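Molinate hydrolase (Gulosibacter molinativorax, PDB 4UB9) hydrolyses the thiocarbamate pesticide molinate as a zinc-binding member of the amidohydrolase family. Local coordinates at residues Thr332-Ala337 with Leu390-Trp395; Asp184-Ser189 with Val248-Phe253; Leu100-Met105 with Gly375-Asp380. All blocks are in the same frame, centred on the assembly; numbering follows the deposited sequence.

Contact 1. Residues Thr332-Ala337 with Leu390-Trp395; sequences TIAQQA and LHERPW
The imidazole of H391 meets A334 at its edge, close to the ring plane, with CB of A334 4.1 Å from CD2, while one of its faces lies under CG of E392, which sits over the ring centre. A second flat group, the indole of W395, carries CG of P394 centrally on one face; the same proline turns its CD to CG of Q335, 3.9 Å away, the two side chains crossing at about a right angle. Here a capped helix start within an amidohydrolase of the TIM-barrel clan is met by a type II beta turn, L390 to R393, that starts on the last residue of helix 387-390. T332 is the N-cap of helix 333-341. Its OG1 is folded back between the backbone N and the carbonyl carbon (chi1 62°), which places it where Q335 N can donate to it, 3.1 Å away and at 159°. The same hydroxyl gives its proton to OE1 of E392 at 2.7 Å, reaching that oxygen on its anti side, 18° out of the carboxylate plane. One oxygen thus links the helix end to the turn, and the position of the carboxylate before the first turn of the helix would probably help to stabilise its negative charge. The other carboxylate oxygen, OE2, is held by NE2 of Q406 in helix 400-410. V403 and A407 of that helix also pack on T332, and E410 accepts from the I333 amide. Closer to the backbone, CB of Q335 lies 3.4 Å from O of E392. That carbonyl also receives a bond from water 1, 2.8 Å from E392 O, and the water in turn accepts from T332 N at 2.7 Å.

Contact 2. Residues Asp184-Ser189 with Val248-Phe253; sequences DFMRPS and VGLLGF
L250 lies alongside M186, the two side chains pointing the same way, and its CD2 is 4.0 Å from CE of M186. The methionine chain bends at its last torsion (chi3 36°), which turns CE back to both methyls of the leucine. CD of P188, from the same segment as M186, approaches the same CD2 from another direction, and the proline CG rests 3.7 Å from O of L250. With an alanine at L250, CE of M186 and CD of P188 would probably be left without their apolar partner, and a gap would open beside the subunit interface. The backbones run close as well: O of G249 takes a CA-H...O contact from R187, with CA at 3.6 Å, and a CB on G249 would fall only 2.6 Å from O of M186. Two waters accept from the amides of G249 and L250: water 2, at G249 N, lies 2.9 Å from O of D184, and water 3, at L250 N, lies 3.0 Å from O of M186. Farther out, NE of R187 donates to O of M107, and H246 ND1 is bonded to O of D184. L250 of the second subunit packs on L250. The contact thus joins the connections that follow two adjacent parallel strands, as in TIM barrels: the loop from strand 174-175 to helix 198-209, and helix 248-251 after strand 239-242.

Contact 3. Residues Leu100-Met105 with Gly375-Asp380; sequences LLDGIM and GCTDPD
D102 and T377 are brought together by a carboxylate swung anti to the backbone N (chi1 -169°) and a hydroxyl that lies anti to its own carbonyl carbon, beside the backbone N. OG1 of T377 donates to OD2 of D102 at 2.8 Å, meeting the oxygen nearly along its C-O bond. The partner oxygen OD1 caps the short helix 103-106, accepting from M105 N at 3.1 Å; this bond is almost straight, 175°, but descends from above the carboxylate plane. Two bonds to different oxygens therefore fix the rotation of the group. Its carbon packs on G375, where a CB would fall 2.6 Å from CG of D102. The extended start of the M105 chain carries SD to 3.8 Å from N of D378 and nearly as close to CB. D378 is itself an N-cap, with OD1 accepting from D380 N at 2.9 Å, while OD2 forms a salt bridge with R490. D102 caps the short helix 103-106 while binding the loop before helix 379-383, and these loops follow strands 97-98 and 368-370, consistent with adjoining first and last strand-to-helix loops of the TIM barrel of amidohydrolases.

From the N terminus, residues 100-105 come first, and contact 3 is not closed until 375-380, a long loop spanning much of the barrel. Contact 2 opens and closes entirely within it, joining 184-189 to 248-253. Contact 1 begins at 332-337, still inside that loop, but ends at 390-395 beyond it, so contacts 1 and 3 cross. The two touch directly: W395 O lies 3.1 Å from G375 N, a probable hydrogen bond, and the W395 indole packs on I104. F185 of contact 2 reaches G103 of contact 3. Contact 3 thus touches both, tying the loops of contact 2, which meet a neighbouring subunit, to the side of the fold with helix 333-341, whereas contacts 1 and 2 do not touch.

Contact 1. Residues Thr332-Ala337 with Leu390-Trp395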
ATOM      1  N   THR A 332      29.848   0.080 -11.671  1.00 39.67           N
ATOM      2  CA  THR A 332      31.187   0.524 -11.289  1.00 34.34           C
ATOM      3  C   THR A 332      31.353   0.421  -9.798  1.00 36.79           C
ATOM      4  O   THR A 332      30.389   0.315  -9.037  1.00 37.99           O
ATOM      5  CB  THR A 332      31.465   1.973 -11.677  1.00 31.99           C
ATOM      6  OG1 THR A 332      30.553   2.841 -11.007  1.00 33.53           O
ATOM      7  CG2 THR A 332      31.345   2.186 -13.155  1.00 35.34           C
ATOM      8  N   ILE A 333      32.585   0.486  -9.353  1.00 35.39           N
ATOM      9  CA  ILE A 333      32.866   0.451  -7.898  1.00 36.52           C
ATOM     10  C   ILE A 333      32.115   1.532  -7.128  1.00 35.40           C
ATOM     11  O   ILE A 333      31.508   1.275  -6.107  1.00 38.44           O
ATOM     12  CB  ILE A 333      34.381   0.618  -7.654  1.00 41.81           C
ATOM     13  CG1 ILE A 333      35.094  -0.680  -8.081  1.00 43.11           C
ATOM     14  CG2 ILE A 333      34.677   0.939  -6.186  1.00 37.80           C
ATOM     15  CD1 ILE A 333      36.576  -0.507  -8.365  1.00 42.65           C
ATOM     16  N   ALA A 334      32.145   2.742  -7.682  1.00 33.51           N
ATOM     17  CA  ALA A 334      31.552   3.907  -7.040  1.00 34.78           C
ATOM     18  C   ALA A 334      30.024   3.852  -7.026  1.00 36.30           C
ATOM     19  O   ALA A 334      29.377   4.075  -6.004  1.00 38.57           O
ATOM     20  CB  ALA A 334      32.002   5.172  -7.730  1.00 32.83           C
ATOM     21  N   GLN A 335      29.448   3.519  -8.178  1.00 38.01           N
ATOM     22  CA  GLN A 335      27.981   3.378  -8.293  1.00 35.10           C
ATOM     23  C   GLN A 335      27.459   2.323  -7.326  1.00 33.49           C
ATOM     24  O   GLN A 335      26.505   2.543  -6.582  1.00 34.42           O
ATOM     25  CB  GLN A 335      27.583   3.078  -9.741  1.00 36.09           C
ATOM     26  CG  GLN A 335      26.133   2.696  -9.926  1.00 37.35           C
ATOM     27  CD  GLN A 335      25.138   3.801  -9.564  1.00 38.74           C
ATOM     28  OE1 GLN A 335      25.389   5.018  -9.723  1.00 36.76           O
ATOM     29  NE2 GLN A 335      23.971   3.373  -9.121  1.00 34.59           N
ATOM     30  N   GLN A 336      28.131   1.195  -7.296  1.00 31.50           N
ATOM     31  CA  GLN A 336      27.707   0.098  -6.423  1.00 32.25           C
ATOM     32  C   GLN A 336      27.865   0.462  -4.982  1.00 30.44           C
ATOM     33  O   GLN A 336      27.099   0.020  -4.120  1.00 36.36           O
ATOM     34  CB  GLN A 336      28.521  -1.207  -6.698  1.00 28.36           C
ATOM     35  CG  GLN A 336      27.989  -2.438  -5.930  1.00 30.61           C
ATOM     36  CD  GLN A 336      26.501  -2.809  -6.228  1.00 31.30           C
ATOM     37  OE1 GLN A 336      25.724  -3.156  -5.325  1.00 33.41           O
ATOM     38  NE2 GLN A 336      26.125  -2.746  -7.483  1.00 34.14           N
ATOM     39  N   ALA A 337      28.945   1.165  -4.691  1.00 31.70           N
ATOM     40  CA  ALA A 337      29.163   1.615  -3.300  1.00 33.08           C
ATOM     41  C   ALA A 337      28.056   2.593  -2.879  1.00 35.44           C
ATOM     42  O   ALA A 337      27.623   2.594  -1.731  1.00 36.20           O
ATOM     43  CB  ALA A 337      30.518   2.282  -3.160  1.00 34.38           C
ATOM     44  N   LEU A 390      23.282   9.544  -9.643  1.00 39.54           N
ATOM     45  CA  LEU A 390      23.552   9.919 -11.027  1.00 40.07           C
ATOM     46  C   LEU A 390      24.930   9.555 -11.465  1.00 37.88           C
ATOM     47  O   LEU A 390      25.168   9.328 -12.641  1.00 40.10           O
ATOM     48  CB  LEU A 390      23.425  11.403 -11.229  1.00 46.17           C
ATOM     49  CG  LEU A 390      21.987  11.904 -11.308  1.00 51.92           C
ATOM     50  CD1 LEU A 390      21.965  13.425 -11.086  1.00 47.36           C
ATOM     51  CD2 LEU A 390      21.359  11.534 -12.641  1.00 45.85           C
ATOM     52  N   HIS A 391      25.851   9.546 -10.524  1.00 35.36           N
ATOM     53  CA  HIS A 391      27.261   9.345 -10.839  1.00 40.27           C
ATOM     54  C   HIS A 391      27.518   7.903 -11.291  1.00 39.31           C
ATOM     55  O   HIS A 391      27.410   6.959 -10.508  1.00 40.55           O
ATOM     56  CB  HIS A 391      28.144   9.678  -9.628  1.00 38.25           C
ATOM     57  CG  HIS A 391      29.604   9.495  -9.876  1.00 41.84           C
ATOM     58  ND1 HIS A 391      30.308  10.259 -10.783  1.00 45.87           N
ATOM     59  CD2 HIS A 391      30.505   8.646  -9.321  1.00 45.07           C
ATOM     60  CE1 HIS A 391      31.568   9.863 -10.815  1.00 43.61           C
ATOM     61  NE2 HIS A 391      31.715   8.899  -9.922  1.00 49.06           N
ATOM     62  N   GLU A 392      27.862   7.769 -12.547  1.00 36.67           N
ATOM     63  CA  GLU A 392      28.129   6.456 -13.163  1.00 43.29           C
ATOM     64  C   GLU A 392      26.890   5.557 -13.076  1.00 41.63           C
ATOM     65  O   GLU A 392      26.973   4.357 -12.849  1.00 37.93           O
ATOM     66  CB  GLU A 392      29.369   5.797 -12.546  1.00 43.21           C
ATOM     67  CG  GLU A 392      30.665   6.511 -12.955  1.00 40.73           C
ATOM     68  CD  GLU A 392      31.915   6.086 -12.191  1.00 41.33           C
ATOM     69  OE1 GLU A 392      31.880   5.134 -11.342  1.00 37.33           O
ATOM     70  OE2 GLU A 392      32.931   6.801 -12.394  1.00 42.06           O
ATOM     71  N   ARG A 393      25.744   6.185 -13.313  1.00 41.47           N
ATOM     72  CA  ARG A 393      24.491   5.475 -13.372  1.00 37.83           C
ATOM     73  C   ARG A 393      24.540   4.561 -14.591  1.00 35.08           C
ATOM     74  O   ARG A 393      24.817   5.011 -15.691  1.00 34.24           O
ATOM     75  CB  ARG A 393      23.321   6.435 -13.505  1.00 40.16           C
ATOM     76  CG  ARG A 393      21.999   5.736 -13.269  1.00 41.65           C
ATOM     77  CD  ARG A 393      20.801   6.654 -13.052  1.00 42.83           C
ATOM     78  NE  ARG A 393      20.136   6.856 -14.328  1.00 46.48           N
ATOM     79  CZ  ARG A 393      18.979   6.343 -14.674  1.00 40.46           C
ATOM     80  NH1 ARG A 393      18.265   5.622 -13.832  1.00 44.24           N
ATOM     81  NH2 ARG A 393      18.548   6.576 -15.885  1.00 46.40           N
ATOM     82  N   PRO A 394      24.204   3.288 -14.423  1.00 35.29           N
ATOM     83  CA  PRO A 394      24.348   2.377 -15.566  1.00 36.75           C
ATOM     84  C   PRO A 394      23.291   2.505 -16.647  1.00 31.67           C
ATOM     85  O   PRO A 394      23.519   2.054 -17.769  1.00 29.89           O
ATOM     86  CB  PRO A 394      24.331   0.981 -14.916  1.00 38.02           C
ATOM     87  CG  PRO A 394      23.703   1.170 -13.591  1.00 36.98           C
ATOM     88  CD  PRO A 394      23.947   2.577 -13.168  1.00 38.88           C
ATOM     89  N   TRP A 395      22.191   3.168 -16.315  1.00 32.74           N
ATOM     90  CA  TRP A 395      20.969   3.198 -17.165  1.00 36.42           C
ATOM     91  C   TRP A 395      20.691   4.524 -17.900  1.00 38.84           C
ATOM     92  O   TRP A 395      19.651   4.713 -18.514  1.00 35.28           O
ATOM     93  CB  TRP A 395      19.778   2.853 -16.320  1.00 34.30           C
ATOM     94  CG  TRP A 395      19.970   1.553 -15.605  1.00 33.78           C
ATOM     95  CD1 TRP A 395      20.193   0.358 -16.167  1.00 36.47           C
ATOM     96  CD2 TRP A 395      19.970   1.341 -14.208  1.00 37.05           C
ATOM     97  NE1 TRP A 395      20.306  -0.620 -15.213  1.00 36.27           N
ATOM     98  CE2 TRP A 395      20.201  -0.029 -13.991  1.00 35.81           C
ATOM     99  CE3 TRP A 395      19.827   2.179 -13.099  1.00 42.40           C
ATOM    100  CZ2 TRP A 395      20.240  -0.604 -12.709  1.00 37.05           C
ATOM    101  CZ3 TRP A 395      19.902   1.605 -11.802  1.00 42.05           C
ATOM    102  CH2 TRP A 395      20.084   0.226 -11.634  1.00 40.86           C
TER
HETATM  103  O   HOH W   1      28.203   1.866 -12.853  1.00 30.00           O

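Contact 2. Residues Asp184-Ser189 with Val248-Phe253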
ATOM      1  N   ASP A 184       4.974  -7.569 -13.260  1.00 28.44           N
ATOM      2  CA  ASP A 184       6.345  -7.487 -13.737  1.00 33.33           C
ATOM      3  C   ASP A 184       7.066  -6.119 -13.544  1.00 32.12           C
ATOM      4  O   ASP A 184       8.283  -6.055 -13.617  1.00 29.53           O
ATOM      5  CB  ASP A 184       6.396  -7.914 -15.184  1.00 37.68           C
ATOM      6  CG  ASP A 184       6.124  -9.402 -15.355  1.00 43.04           C
ATOM      7  OD1 ASP A 184       6.711 -10.204 -14.655  1.00 57.25           O
ATOM      8  OD2 ASP A 184       5.358  -9.778 -16.219  1.00 48.59           O
ATOM      9  N   PHE A 185       6.320  -5.052 -13.281  1.00 31.66           N
ATOM     10  CA  PHE A 185       6.927  -3.753 -13.030  1.00 31.68           C
ATOM     11  C   PHE A 185       6.448  -3.142 -11.732  1.00 31.80           C
ATOM     12  O   PHE A 185       6.711  -2.018 -11.466  1.00 32.78           O
ATOM     13  CB  PHE A 185       6.622  -2.800 -14.170  1.00 32.93           C
ATOM     14  CG  PHE A 185       7.298  -3.168 -15.459  1.00 34.17           C
ATOM     15  CD1 PHE A 185       6.828  -4.217 -16.223  1.00 32.97           C
ATOM     16  CD2 PHE A 185       8.394  -2.440 -15.911  1.00 31.98           C
ATOM     17  CE1 PHE A 185       7.415  -4.517 -17.433  1.00 35.00           C
ATOM     18  CE2 PHE A 185       9.003  -2.747 -17.100  1.00 33.36           C
ATOM     19  CZ  PHE A 185       8.530  -3.807 -17.866  1.00 37.89           C
ATOM     20  N   MET A 186       5.817  -3.920 -10.893  1.00 32.20           N
ATOM     21  CA  MET A 186       5.457  -3.437  -9.588  1.00 33.84           C
ATOM     22  C   MET A 186       6.566  -3.580  -8.553  1.00 31.04           C
ATOM     23  O   MET A 186       7.506  -4.356  -8.720  1.00 34.75           O
ATOM     24  CB  MET A 186       4.255  -4.210  -9.071  1.00 40.43           C
ATOM     25  CG  MET A 186       2.939  -3.740  -9.643  1.00 42.22           C
ATOM     26  SD  MET A 186       1.551  -4.857  -9.241  1.00 47.73           S
ATOM     27  CE  MET A 186       1.874  -5.443  -7.604  1.00 50.82           C
ATOM     28  N   ARG A 187       6.412  -2.832  -7.468  1.00 30.36           N
ATOM     29  CA  ARG A 187       7.118  -3.092  -6.197  1.00 31.51           C
ATOM     30  C   ARG A 187       6.087  -3.133  -5.114  1.00 29.71           C
ATOM     31  O   ARG A 187       5.004  -2.611  -5.284  1.00 31.20           O
ATOM     32  CB  ARG A 187       8.164  -2.003  -5.879  1.00 31.92           C
ATOM     33  CG  ARG A 187       9.117  -1.763  -7.036  1.00 34.51           C
ATOM     34  CD  ARG A 187      10.326  -0.985  -6.579  1.00 36.59           C
ATOM     35  NE  ARG A 187      11.073  -0.517  -7.728  1.00 39.70           N
ATOM     36  CZ  ARG A 187      12.033   0.397  -7.690  1.00 40.62           C
ATOM     37  NH1 ARG A 187      12.432   0.903  -6.539  1.00 43.36           N
ATOM     38  NH2 ARG A 187      12.601   0.799  -8.824  1.00 40.55           N
ATOM     39  N   PRO A 188       6.424  -3.700  -3.963  1.00 31.07           N
ATOM     40  CA  PRO A 188       5.447  -3.780  -2.898  1.00 29.08           C
ATOM     41  C   PRO A 188       4.749  -2.452  -2.600  1.00 31.04           C
ATOM     42  O   PRO A 188       3.538  -2.427  -2.426  1.00 29.85           O
ATOM     43  CB  PRO A 188       6.285  -4.229  -1.680  1.00 28.15           C
ATOM     44  CG  PRO A 188       7.431  -4.994  -2.286  1.00 28.64           C
ATOM     45  CD  PRO A 188       7.751  -4.197  -3.529  1.00 32.79           C
ATOM     46  N   SER A 189       5.503  -1.369  -2.546  1.00 31.21           N
ATOM     47  CA  SER A 189       4.896  -0.082  -2.269  1.00 34.39           C
ATOM     48  C   SER A 189       4.632   0.768  -3.550  1.00 38.51           C
ATOM     49  O   SER A 189       4.124   1.887  -3.447  1.00 38.70           O
ATOM     50  CB  SER A 189       5.789   0.721  -1.350  1.00 35.10           C
ATOM     51  OG  SER A 189       6.913   1.122  -2.120  1.00 35.70           O
ATOM     52  N   VAL A 248      11.530  -9.181 -10.057  1.00 34.38           N
ATOM     53  CA  VAL A 248      12.587  -8.752  -9.138  1.00 34.31           C
ATOM     54  C   VAL A 248      12.146  -7.579  -8.276  1.00 30.92           C
ATOM     55  O   VAL A 248      12.398  -7.520  -7.087  1.00 28.84           O
ATOM     56  CB  VAL A 248      13.886  -8.434  -9.885  1.00 38.71           C
ATOM     57  CG1 VAL A 248      14.423  -9.719 -10.502  1.00 38.99           C
ATOM     58  CG2 VAL A 248      13.690  -7.375 -11.004  1.00 39.42           C
ATOM     59  N   GLY A 249      11.396  -6.696  -8.889  1.00 31.97           N
ATOM     60  CA  GLY A 249      10.798  -5.560  -8.188  1.00 32.70           C
ATOM     61  C   GLY A 249       9.853  -5.942  -7.079  1.00 34.83           C
ATOM     62  O   GLY A 249       9.872  -5.333  -6.016  1.00 39.00           O
ATOM     63  N   LEU A 250       8.982  -6.915  -7.333  1.00 35.15           N
ATOM     64  CA  LEU A 250       8.012  -7.335  -6.338  1.00 31.70           C
ATOM     65  C   LEU A 250       8.579  -8.229  -5.289  1.00 30.23           C
ATOM     66  O   LEU A 250       8.246  -8.115  -4.151  1.00 33.96           O
ATOM     67  CB  LEU A 250       6.903  -8.134  -6.973  1.00 38.94           C
ATOM     68  CG  LEU A 250       5.556  -7.485  -7.071  1.00 45.42           C
ATOM     69  CD1 LEU A 250       4.605  -8.544  -7.608  1.00 49.07           C
ATOM     70  CD2 LEU A 250       5.068  -6.939  -5.758  1.00 39.12           C
ATOM     71  N   LEU A 251       9.414  -9.168  -5.706  1.00 28.77           N
ATOM     72  CA  LEU A 251       9.871 -10.233  -4.840  1.00 31.08           C
ATOM     73  C   LEU A 251      11.356 -10.234  -4.493  1.00 29.68           C
ATOM     74  O   LEU A 251      11.805 -11.052  -3.695  1.00 27.71           O
ATOM     75  CB  LEU A 251       9.561 -11.598  -5.504  1.00 29.83           C
ATOM     76  CG  LEU A 251       8.073 -11.853  -5.707  1.00 31.01           C
ATOM     77  CD1 LEU A 251       7.891 -13.155  -6.463  1.00 33.07           C
ATOM     78  CD2 LEU A 251       7.363 -11.909  -4.371  1.00 33.51           C
ATOM     79  N   GLY A 252      12.109  -9.338  -5.089  1.00 32.78           N
ATOM     80  CA  GLY A 252      13.560  -9.296  -4.845  1.00 34.44           C
ATOM     81  C   GLY A 252      14.272 -10.233  -5.811  1.00 37.79           C
ATOM     82  O   GLY A 252      13.653 -10.767  -6.730  1.00 41.31           O
ATOM     83  N   PHE A 253      15.565 -10.411  -5.600  1.00 40.13           N
ATOM     84  CA  PHE A 253      16.440 -11.031  -6.596  1.00 41.05           C
ATOM     85  C   PHE A 253      16.673 -12.533  -6.308  1.00 40.29           C
ATOM     86  O   PHE A 253      17.375 -13.183  -7.044  1.00 44.34           O
ATOM     87  CB  PHE A 253      17.779 -10.218  -6.744  1.00 41.65           C
ATOM     88  CG  PHE A 253      17.610  -8.917  -7.484  1.00 42.78           C
ATOM     89  CD1 PHE A 253      17.195  -7.765  -6.821  1.00 43.83           C
ATOM     90  CD2 PHE A 253      17.795  -8.846  -8.881  1.00 45.50           C
ATOM     91  CE1 PHE A 253      16.942  -6.582  -7.534  1.00 45.57           C
ATOM     92  CE2 PHE A 253      17.571  -7.654  -9.600  1.00 45.95           C
ATOM     93  CZ  PHE A 253      17.134  -6.519  -8.924  1.00 46.48           C
TER
HETATM   94  O   HOH W   2      10.421  -6.192 -11.601  1.00 45.00           O
HETATM   95  O   HOH W   3       8.153  -6.864 -10.190  1.00 43.94           O

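Contact 3. Residues Leu100-Met105 with Gly375-Asp380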
ATOM      1  N   LEU A 100      14.508   2.095 -25.895  1.00 30.07           N
ATOM      2  CA  LEU A 100      14.276   3.405 -26.463  1.00 31.79           C
ATOM      3  C   LEU A 100      12.974   4.080 -25.976  1.00 35.42           C
ATOM      4  O   LEU A 100      12.813   5.296 -26.132  1.00 33.05           O
ATOM      5  CB  LEU A 100      14.328   3.333 -27.990  1.00 34.16           C
ATOM      6  CG  LEU A 100      15.717   2.833 -28.478  1.00 36.49           C
ATOM      7  CD1 LEU A 100      15.754   2.632 -29.980  1.00 39.96           C
ATOM      8  CD2 LEU A 100      16.864   3.785 -28.088  1.00 36.67           C
ATOM      9  N   LEU A 101      12.054   3.281 -25.417  1.00 33.59           N
ATOM     10  CA  LEU A 101      11.104   3.760 -24.405  1.00 35.22           C
ATOM     11  C   LEU A 101      11.647   3.210 -23.100  1.00 40.99           C
ATOM     12  O   LEU A 101      11.893   2.005 -22.986  1.00 52.18           O
ATOM     13  CB  LEU A 101       9.693   3.243 -24.643  1.00 36.00           C
ATOM     14  CG  LEU A 101       8.937   3.791 -25.860  1.00 38.27           C
ATOM     15  CD1 LEU A 101       7.509   3.255 -25.930  1.00 37.36           C
ATOM     16  CD2 LEU A 101       8.891   5.305 -25.820  1.00 39.24           C
ATOM     17  N   ASP A 102      11.834   4.071 -22.109  1.00 40.44           N
ATOM     18  CA  ASP A 102      12.697   3.755 -20.952  1.00 37.00           C
ATOM     19  C   ASP A 102      12.089   2.769 -19.973  1.00 34.57           C
ATOM     20  O   ASP A 102      11.367   3.117 -19.054  1.00 33.99           O
ATOM     21  CB  ASP A 102      13.076   5.036 -20.198  1.00 44.29           C
ATOM     22  CG  ASP A 102      14.164   4.809 -19.166  1.00 46.10           C
ATOM     23  OD1 ASP A 102      14.411   3.644 -18.742  1.00 50.57           O
ATOM     24  OD2 ASP A 102      14.820   5.806 -18.830  1.00 53.73           O
ATOM     25  N   GLY A 103      12.448   1.517 -20.137  1.00 34.50           N
ATOM     26  CA  GLY A 103      11.848   0.445 -19.349  1.00 31.85           C
ATOM     27  C   GLY A 103      12.331   0.345 -17.924  1.00 37.03           C
ATOM     28  O   GLY A 103      11.565  -0.052 -17.013  1.00 38.32           O
ATOM     29  N   ILE A 104      13.599   0.664 -17.708  1.00 36.65           N
ATOM     30  CA  ILE A 104      14.167   0.606 -16.343  1.00 39.87           C
ATOM     31  C   ILE A 104      13.421   1.597 -15.477  1.00 37.19           C
ATOM     32  O   ILE A 104      13.038   1.296 -14.350  1.00 39.68           O
ATOM     33  CB  ILE A 104      15.682   0.921 -16.318  1.00 41.27           C
ATOM     34  CG1 ILE A 104      16.435  -0.271 -16.883  1.00 43.07           C
ATOM     35  CG2 ILE A 104      16.167   1.255 -14.916  1.00 40.43           C
ATOM     36  CD1 ILE A 104      16.548  -1.458 -15.955  1.00 43.57           C
ATOM     37  N   MET A 105      13.194   2.779 -16.019  1.00 37.26           N
ATOM     38  CA  MET A 105      12.363   3.785 -15.325  1.00 36.21           C
ATOM     39  C   MET A 105      11.040   3.195 -14.893  1.00 32.17           C
ATOM     40  O   MET A 105      10.621   3.323 -13.761  1.00 32.43           O
ATOM     41  CB  MET A 105      12.108   4.979 -16.221  1.00 35.01           C
ATOM     42  CG  MET A 105      11.523   6.199 -15.495  1.00 43.76           C
ATOM     43  SD  MET A 105      11.193   7.493 -16.723  1.00 49.00           S
ATOM     44  CE  MET A 105       9.778   6.669 -17.444  1.00 49.33           C
ATOM     45  N   GLY A 375      18.139   3.671 -20.995  1.00 31.33           N
ATOM     46  CA  GLY A 375      17.072   4.434 -21.661  1.00 33.90           C
ATOM     47  C   GLY A 375      17.256   5.917 -21.467  1.00 32.71           C
ATOM     48  O   GLY A 375      18.050   6.362 -20.671  1.00 30.35           O
ATOM     49  N   CYS A 376      16.516   6.687 -22.232  1.00 36.85           N
ATOM     50  CA  CYS A 376      16.536   8.134 -22.096  1.00 36.63           C
ATOM     51  C   CYS A 376      15.517   8.529 -21.034  1.00 36.48           C
ATOM     52  O   CYS A 376      14.316   8.712 -21.277  1.00 35.50           O
ATOM     53  CB  CYS A 376      16.293   8.810 -23.436  1.00 38.46           C
ATOM     54  SG  CYS A 376      16.120  10.594 -23.245  1.00 48.56           S
ATOM     55  N   THR A 377      16.030   8.678 -19.830  1.00 37.72           N
ATOM     56  CA  THR A 377      15.216   8.853 -18.643  1.00 37.91           C
ATOM     57  C   THR A 377      14.600  10.235 -18.539  1.00 37.21           C
ATOM     58  O   THR A 377      15.226  11.244 -18.817  1.00 36.94           O
ATOM     59  CB  THR A 377      16.053   8.590 -17.373  1.00 39.03           C
ATOM     60  OG1 THR A 377      16.727   7.343 -17.546  1.00 39.92           O
ATOM     61  CG2 THR A 377      15.167   8.501 -16.118  1.00 35.61           C
ATOM     62  N   ASP A 378      13.337  10.263 -18.138  1.00 36.07           N
ATOM     63  CA  ASP A 378      12.610  11.526 -18.054  1.00 36.51           C
ATOM     64  C   ASP A 378      13.332  12.487 -17.108  1.00 33.59           C
ATOM     65  O   ASP A 378      13.682  12.103 -15.986  1.00 31.48           O
ATOM     66  CB  ASP A 378      11.180  11.293 -17.562  1.00 36.02           C
ATOM     67  CG  ASP A 378      10.297  12.512 -17.734  1.00 35.73           C
ATOM     68  OD1 ASP A 378      10.312  13.381 -16.836  1.00 35.95           O
ATOM     69  OD2 ASP A 378       9.569  12.587 -18.739  1.00 34.91           O
ATOM     70  N   PRO A 379      13.489  13.746 -17.516  1.00 32.23           N
ATOM     71  CA  PRO A 379      14.207  14.728 -16.663  1.00 31.51           C
ATOM     72  C   PRO A 379      13.580  14.991 -15.332  1.00 32.50           C
ATOM     73  O   PRO A 379      14.289  15.210 -14.368  1.00 37.06           O
ATOM     74  CB  PRO A 379      14.195  15.989 -17.485  1.00 36.19           C
ATOM     75  CG  PRO A 379      13.174  15.780 -18.557  1.00 37.72           C
ATOM     76  CD  PRO A 379      13.112  14.308 -18.813  1.00 33.93           C
ATOM     77  N   ASP A 380      12.272  14.863 -15.219  1.00 34.50           N
ATOM     78  CA  ASP A 380      11.655  14.964 -13.875  1.00 37.39           C
ATOM     79  C   ASP A 380      12.141  13.870 -12.940  1.00 34.92           C
ATOM     80  O   ASP A 380      12.282  14.083 -11.728  1.00 37.14           O
ATOM     81  CB  ASP A 380      10.123  14.942 -13.904  1.00 38.65           C
ATOM     82  CG  ASP A 380       9.518  16.258 -14.263  1.00 35.34           C
ATOM     83  OD1 ASP A 380      10.129  17.321 -14.018  1.00 39.99           O
ATOM     84  OD2 ASP A 380       8.385  16.237 -14.768  1.00 37.84           O
TER